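Local coordinates for protein L544 (Acanthamoeba polyphaga mimivirus, PDB 4AMQ) that probably acts as a metal-dependent nucleotidyl transferase carried in the virion, with a bound pair of manganese ions, at residues A[28-33]-A[203-208]; A[54-59]-A[64-69]. All blocks are in the same frame, centred on the assembly; numbering follows the deposited sequence.

The two contacts are neighbours, with centres about 13 Å apart, and both reach the same mixed sheet of the nucleotidyltransferase domain. Contact 2 is nested in the long chain loop closed by contact 1. They meet where Leu30 CD2 packs on Ile64 CD1 at 3.4 Å, and Glu31 also lies against Phe57. Contact 1 is a small apolar touch, its centre about 18 Å from the centre of the chain, between a helix and the turn after a strand. Contact 2 lies deeper, its centre about 11 Å from that of the chain, and buries more than twice the surface. It has two characters: an apolar side near helix 28-42, and a polar side that carries two manganese ions.

Contact 1 of 2, residues A[28-33]-A[203-208]; sequences YKLERY and VKIEYY
Leu30 and Ile205 are the nearest backbone positions, with CA atoms 8.9 Å apart, so the first turn of helix 28-42 stands a full side-chain layer away from the end of strand 196-204. No hydrogen bond crosses this gap. Side chains fill it.

The closest touch joins two methyl groups. Leu30 CD1 lies 3.6 Å from Ile205 CG2, and the two side chains cross at about a right angle. Leu30 points toward the strand end. Its chi1 of -175° swings CG away from the backbone N and carries CD1 out to Ile205. On Ile205 the short CG2 branch meets the helix.

Tyr33, one helical turn on from Leu30, approaches the same methyl. Tyr33 CE2 is 4.4 Å from Ile205 CG2, a looser contact at an oblique angle to the ring. Ile205 CG2 thus serves both helix residues. The helical turn that sets their spacing is held by backbone bonds, such as Tyr33 N to Lys29 O at 3.0 Å.

The polar end of Tyr33 is tied down separately. Its OH is hydrogen-bonded to Gln98 NE2, and Gln98 NE2 also bonds Lys204 O. One amide therefore links the helix to the strand end beside the apolar touch. Glu206 is exposed and marginal: Glu206 OE2 reaches 4.4 Å from Leu30 CD1.

Ile205 also packs on Ile210 and Phe212 of strand 209-217, while Leu30 touches Leu24 and Ile64. The small patch is thus continuous with the apolar layer under the helix. Strands 196-204 and 209-217 are antiparallel neighbours, and residues 205-208 form the turn between them. The arrangement is that of a helix packed by its apolar side against the turn end of the central beta hairpin of an alpha/beta nucleotidyltransferase sheet.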
loop_
_atom_site.group_PDB
_atom_site.type_symbol
_atom_site.label_atom_id
_atom_site.label_comp_id
_atom_site.label_asym_id
_atom_site.label_seq_id
_atom_site.Cartn_x
_atom_site.Cartn_y
_atom_site.Cartn_z
ATOM N N TYR A 28 5.633 18.886 12.776
ATOM C CA TYR A 28 5.944 19.825 11.706
ATOM C C TYR A 28 7.431 19.812 11.370
ATOM O O TYR A 28 7.826 20.146 10.252
ATOM C CB TYR A 28 5.451 21.232 12.048
ATOM C CG TYR A 28 3.953 21.353 11.949
ATOM C CD1 TYR A 28 3.336 21.495 10.719
ATOM C CD2 TYR A 28 3.154 21.308 13.080
ATOM C CE1 TYR A 28 1.971 21.594 10.614
ATOM C CE2 TYR A 28 1.784 21.410 12.984
ATOM C CZ TYR A 28 1.197 21.552 11.746
ATOM O OH TYR A 28 -0.173 21.655 11.633
ATOM N N LYS A 29 8.250 19.413 12.338
ATOM C CA LYS A 29 9.670 19.203 12.091
ATOM C C LYS A 29 9.842 18.081 11.073
ATOM O O LYS A 29 10.665 18.167 10.162
ATOM C CB LYS A 29 10.394 18.853 13.393
ATOM C CG LYS A 29 11.863 18.516 13.221
ATOM C CD LYS A 29 12.508 18.134 14.544
ATOM C CE LYS A 29 13.970 17.771 14.357
ATOM N NZ LYS A 29 14.768 18.921 13.848
ATOM N N LEU A 30 9.046 17.030 11.231
ATOM C CA LEU A 30 9.080 15.896 10.315
ATOM C C LEU A 30 8.540 16.268 8.934
ATOM O O LEU A 30 9.149 15.936 7.918
ATOM C CB LEU A 30 8.296 14.718 10.896
ATOM C CG LEU A 30 8.357 13.417 10.097
ATOM C CD1 LEU A 30 9.800 13.004 9.863
ATOM C CD2 LEU A 30 7.593 12.319 10.815
ATOM N N GLU A 31 7.400 16.958 8.898
ATOM C CA GLU A 31 6.815 17.404 7.633
ATOM C C GLU A 31 7.800 18.262 6.844
ATOM O O GLU A 31 7.975 18.078 5.639
ATOM C CB GLU A 31 5.517 18.185 7.871
ATOM C CG GLU A 31 4.793 18.580 6.581
ATOM C CD GLU A 31 3.570 19.455 6.815
ATOM O OE1 GLU A 31 2.923 19.324 7.874
ATOM O OE2 GLU A 31 3.257 20.284 5.935
ATOM N N ARG A 32 8.442 19.200 7.532
ATOM C CA ARG A 32 9.415 20.080 6.895
ATOM C C ARG A 32 10.592 19.269 6.359
ATOM O O ARG A 32 11.070 19.511 5.251
ATOM C CB ARG A 32 9.904 21.148 7.879
ATOM C CG ARG A 32 10.511 22.384 7.223
ATOM C CD ARG A 32 9.463 23.465 6.971
ATOM N NE ARG A 32 8.584 23.158 5.844
ATOM C CZ ARG A 32 8.757 23.629 4.613
ATOM N NH1 ARG A 32 9.780 24.432 4.345
ATOM N NH2 ARG A 32 7.908 23.301 3.647
ATOM N N TYR A 33 11.056 18.304 7.148
ATOM C CA TYR A 33 12.131 17.422 6.708
ATOM C C TYR A 33 11.729 16.677 5.440
ATOM O O TYR A 33 12.513 16.574 4.498
ATOM C CB TYR A 33 12.504 16.424 7.805
ATOM C CG TYR A 33 13.518 15.392 7.362
ATOM C CD1 TYR A 33 14.870 15.704 7.294
ATOM C CD2 TYR A 33 13.124 14.105 7.015
ATOM C CE1 TYR A 33 15.803 14.763 6.890
ATOM C CE2 TYR A 33 14.047 13.160 6.609
ATOM C CZ TYR A 33 15.385 13.493 6.548
ATOM O OH TYR A 33 16.308 12.552 6.145
ATOM N N VAL A 203 11.203 4.827 1.625
ATOM C CA VAL A 203 12.183 5.782 2.105
ATOM C C VAL A 203 12.426 5.584 3.590
ATOM O O VAL A 203 11.495 5.580 4.390
ATOM C CB VAL A 203 11.721 7.237 1.848
ATOM C CG1 VAL A 203 12.723 8.239 2.422
ATOM C CG2 VAL A 203 11.517 7.473 0.358
ATOM N N LYS A 204 13.685 5.412 3.959
ATOM C CA LYS A 204 14.023 5.319 5.365
ATOM C C LYS A 204 14.037 6.720 5.952
ATOM O O LYS A 204 14.998 7.467 5.780
ATOM C CB LYS A 204 15.378 4.647 5.556
ATOM C CG LYS A 204 15.649 4.279 6.996
ATOM C CD LYS A 204 17.095 3.890 7.218
ATOM C CE LYS A 204 17.346 3.588 8.687
ATOM N NZ LYS A 204 18.784 3.324 8.961
ATOM N N ILE A 205 12.959 7.083 6.634
ATOM C CA ILE A 205 12.865 8.410 7.229
ATOM C C ILE A 205 13.664 8.456 8.527
ATOM O O ILE A 205 14.553 9.296 8.686
ATOM C CB ILE A 205 11.406 8.820 7.486
ATOM C CG1 ILE A 205 10.652 8.930 6.162
ATOM C CG2 ILE A 205 11.352 10.139 8.236
ATOM C CD1 ILE A 205 9.197 9.318 6.323
ATOM N N GLU A 206 13.349 7.549 9.448
ATOM C CA GLU A 206 14.123 7.417 10.679
ATOM C C GLU A 206 14.601 5.982 10.902
ATOM O O GLU A 206 15.644 5.590 10.386
ATOM C CB GLU A 206 13.324 7.916 11.886
ATOM C CG GLU A 206 13.162 9.427 11.929
ATOM C CD GLU A 206 12.310 9.889 13.093
ATOM O OE1 GLU A 206 11.926 9.039 13.925
ATOM O OE2 GLU A 206 12.020 11.102 13.174
ATOM N N TYR A 207 13.831 5.202 11.657
ATOM C CA TYR A 207 14.231 3.845 12.030
ATOM C C TYR A 207 13.858 2.763 11.011
ATOM O O TYR A 207 14.394 1.656 11.062
ATOM C CB TYR A 207 13.642 3.474 13.393
ATOM C CG TYR A 207 14.163 4.302 14.546
ATOM C CD1 TYR A 207 13.578 5.516 14.873
ATOM C CD2 TYR A 207 15.236 3.863 15.315
ATOM C CE1 TYR A 207 14.046 6.276 15.928
ATOM C CE2 TYR A 207 15.712 4.615 16.374
ATOM C CZ TYR A 207 15.113 5.821 16.674
ATOM O OH TYR A 207 15.578 6.578 17.725
ATOM N N TYR A 208 12.939 3.071 10.099
ATOM C CA TYR A 208 12.477 2.079 9.126
ATOM C C TYR A 208 11.842 2.733 7.887
ATOM O O TYR A 208 11.522 3.921 7.906
ATOM C CB TYR A 208 11.506 1.096 9.795
ATOM C CG TYR A 208 10.264 1.750 10.367
ATOM C CD1 TYR A 208 9.199 2.099 9.541
ATOM C CD2 TYR A 208 10.152 2.011 11.730
ATOM C CE1 TYR A 208 8.059 2.693 10.053
ATOM C CE2 TYR A 208 9.012 2.606 12.254
ATOM C CZ TYR A 208 7.970 2.947 11.405
ATOM O OH TYR A 208 6.831 3.540 11.905
#

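Contact 2 of 2, residues A[54-59]-A[64-69]. With MN (manganese (II) ion), chain B; MN (manganese (II) ion), chain C.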
loop_
_atom_site.group_PDB
_atom_site.type_symbol
_atom_site.label_atom_id
_atom_site.label_comp_id
_atom_site.label_asym_id
_atom_site.label_seq_id
_atom_site.Cartn_x
_atom_site.Cartn_y
_atom_site.Cartn_z
ATOM N N LYS A 54 -1.821 14.142 -0.867
ATOM C CA LYS A 54 -3.150 13.563 -0.725
ATOM C C LYS A 54 -3.214 12.612 0.464
ATOM O O LYS A 54 -2.212 12.378 1.140
ATOM C CB LYS A 54 -3.540 12.812 -2.000
ATOM C CG LYS A 54 -3.491 13.652 -3.267
ATOM C CD LYS A 54 -4.523 14.771 -3.245
ATOM C CE LYS A 54 -4.472 15.593 -4.527
ATOM N NZ LYS A 54 -5.358 16.791 -4.472
ATOM N N GLY A 55 -4.406 12.079 0.719
ATOM C CA GLY A 55 -4.582 10.998 1.671
ATOM C C GLY A 55 -4.297 11.333 3.120
ATOM O O GLY A 55 -4.516 12.455 3.569
ATOM N N SER A 56 -3.795 10.341 3.847
ATOM C CA SER A 56 -3.624 10.440 5.291
ATOM C C SER A 56 -2.577 11.464 5.720
ATOM O O SER A 56 -2.706 12.076 6.778
ATOM C CB SER A 56 -3.294 9.067 5.888
ATOM O OG SER A 56 -2.034 8.600 5.441
ATOM N N PHE A 57 -1.539 11.644 4.911
ATOM C CA PHE A 57 -0.497 12.610 5.243
ATOM C C PHE A 57 -1.009 14.049 5.126
ATOM O O PHE A 57 -0.633 14.916 5.915
ATOM C CB PHE A 57 0.739 12.408 4.369
ATOM C CG PHE A 57 1.923 13.228 4.799
ATOM C CD1 PHE A 57 2.499 13.032 6.043
ATOM C CD2 PHE A 57 2.466 14.184 3.958
ATOM C CE1 PHE A 57 3.590 13.781 6.445
ATOM C CE2 PHE A 57 3.560 14.936 4.354
ATOM C CZ PHE A 57 4.122 14.733 5.598
ATOM N N ARG A 58 -1.865 14.298 4.139
ATOM C CA ARG A 58 -2.503 15.605 4.004
ATOM C C ARG A 58 -3.327 15.922 5.250
ATOM O O ARG A 58 -3.412 17.075 5.672
ATOM C CB ARG A 58 -3.382 15.657 2.749
ATOM C CG ARG A 58 -4.296 16.880 2.670
ATOM C CD ARG A 58 -5.150 16.856 1.409
ATOM N NE ARG A 58 -5.752 15.543 1.185
ATOM C CZ ARG A 58 -6.513 15.235 0.137
ATOM N NH1 ARG A 58 -6.776 16.151 -0.786
ATOM N NH2 ARG A 58 -7.017 14.012 0.014
ATOM N N ARG A 59 -3.925 14.890 5.839
ATOM C CA ARG A 59 -4.697 15.039 7.069
ATOM C C ARG A 59 -3.795 15.037 8.297
ATOM O O ARG A 59 -4.261 15.235 9.422
ATOM C CB ARG A 59 -5.743 13.929 7.194
ATOM C CG ARG A 59 -6.898 14.043 6.211
ATOM C CD ARG A 59 -7.920 12.936 6.431
ATOM N NE ARG A 59 -7.441 11.637 5.965
ATOM C CZ ARG A 59 -7.316 10.557 6.732
ATOM N NH1 ARG A 59 -7.635 10.605 8.017
ATOM N NH2 ARG A 59 -6.876 9.422 6.207
ATOM N N ILE A 64 1.783 8.183 11.312
ATOM C CA ILE A 64 2.088 8.191 9.884
ATOM C C ILE A 64 2.182 6.781 9.299
ATOM O O ILE A 64 2.848 5.908 9.857
ATOM C CB ILE A 64 3.393 8.955 9.594
ATOM C CG1 ILE A 64 3.278 10.400 10.085
ATOM C CG2 ILE A 64 3.717 8.921 8.107
ATOM C CD1 ILE A 64 4.515 11.226 9.840
ATOM N N THR A 65 1.504 6.571 8.174
ATOM C CA THR A 65 1.516 5.284 7.490
ATOM C C THR A 65 2.319 5.369 6.199
ATOM O O THR A 65 3.299 4.646 6.016
ATOM C CB THR A 65 0.094 4.802 7.172
ATOM O OG1 THR A 65 -0.603 5.813 6.432
ATOM C CG2 THR A 65 -0.661 4.512 8.458
ATOM N N ASP A 66 1.901 6.262 5.308
ATOM C CA ASP A 66 2.608 6.473 4.057
ATOM C C ASP A 66 2.337 7.874 3.522
ATOM O O ASP A 66 1.547 8.626 4.094
ATOM C CB ASP A 66 2.187 5.428 3.026
ATOM C CG ASP A 66 0.732 5.566 2.623
ATOM O OD1 ASP A 66 -0.134 5.637 3.518
ATOM O OD2 ASP A 66 0.455 5.618 1.410
ATOM N N ILE A 67 2.997 8.223 2.424
ATOM C CA ILE A 67 2.775 9.511 1.780
ATOM C C ILE A 67 2.304 9.320 0.340
ATOM O O ILE A 67 2.946 8.621 -0.444
ATOM C CB ILE A 67 4.040 10.405 1.808
ATOM C CG1 ILE A 67 4.332 10.900 3.228
ATOM C CG2 ILE A 67 3.876 11.596 0.874
ATOM C CD1 ILE A 67 4.892 9.844 4.161
ATOM N N ASP A 68 1.165 9.928 0.015
ATOM C CA ASP A 68 0.608 9.896 -1.333
ATOM C C ASP A 68 0.704 11.284 -1.949
ATOM O O ASP A 68 0.280 12.272 -1.344
ATOM C CB ASP A 68 -0.862 9.462 -1.304
ATOM C CG ASP A 68 -1.046 8.057 -0.764
ATOM O OD1 ASP A 68 -0.116 7.236 -0.910
ATOM O OD2 ASP A 68 -2.121 7.775 -0.190
ATOM N N ILE A 69 1.260 11.361 -3.153
ATOM C CA ILE A 69 1.413 12.650 -3.818
ATOM C C ILE A 69 1.072 12.598 -5.301
ATOM O O ILE A 69 1.407 11.628 -5.991
ATOM C CB ILE A 69 2.842 13.205 -3.634
ATOM C CG1 ILE A 69 3.070 13.567 -2.169
ATOM C CG2 ILE A 69 3.078 14.420 -4.510
ATOM C CD1 ILE A 69 4.360 14.290 -1.915
HETATM MN MN MN B . -1.754 6.763 2.187
HETATM MN MN MN C . -0.152 4.955 -0.595
HETATM O O HOH W 1 0.457 9.087 6.565
HETATM O O HOH W 2 -3.019 5.561 3.617
HETATM O O HOH W 3 -0.357 2.441 -0.142
#
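Gly55 and Ser56 beside Asp66 and Asp68 are consistent with the Gly-Ser and DxD signature of the polymerase-beta-like nucleotidyltransferases, and the two aspartates bind a pair of manganese ions here. Lys54 N bonds Asp68 O at 2.9 Å in a nearly straight line (174°). This bond joins Lys54, at the end of strand 51-54, to strand 66-72, just before the short helix 55-58.

Ser56 is joined to the aspartate strand by a water. Ser56 OG is 2.8 Å from the water, which donates to Asp66 O at 2.7 Å and accepts from Thr65 N. Thr65 OG1 donates to the anti lone pair of Asp66 OD1, the oxygen that binds the chain B manganese at 2.4 Å. Asp66 OD2 bridges the ions, 2.2 Å from the chain C manganese and 2.6 Å from the chain B manganese. Asp68 instead gives one oxygen to each ion, OD2 to chain B and OD1 to chain C. Asp213 completes the protein ligands of the chain C ion.

Phe57 closes the apolar side. Its CG is anti to the backbone N (chi1 -171°), which lays the ring against Ile67. Ile67 CG1 sits over one face in a CH-pi contact, 3.9 Å from the Phe57 ring centroid. Ile64 CD1 comes to the ring edge.

Asp66 OD2 and Asp68 OD1 approach to 2.9 Å without a hydrogen bond, because both bind the chain C manganese. The shared carboxylates hold the ions close together, consistent with two-metal nucleotidyl transfer.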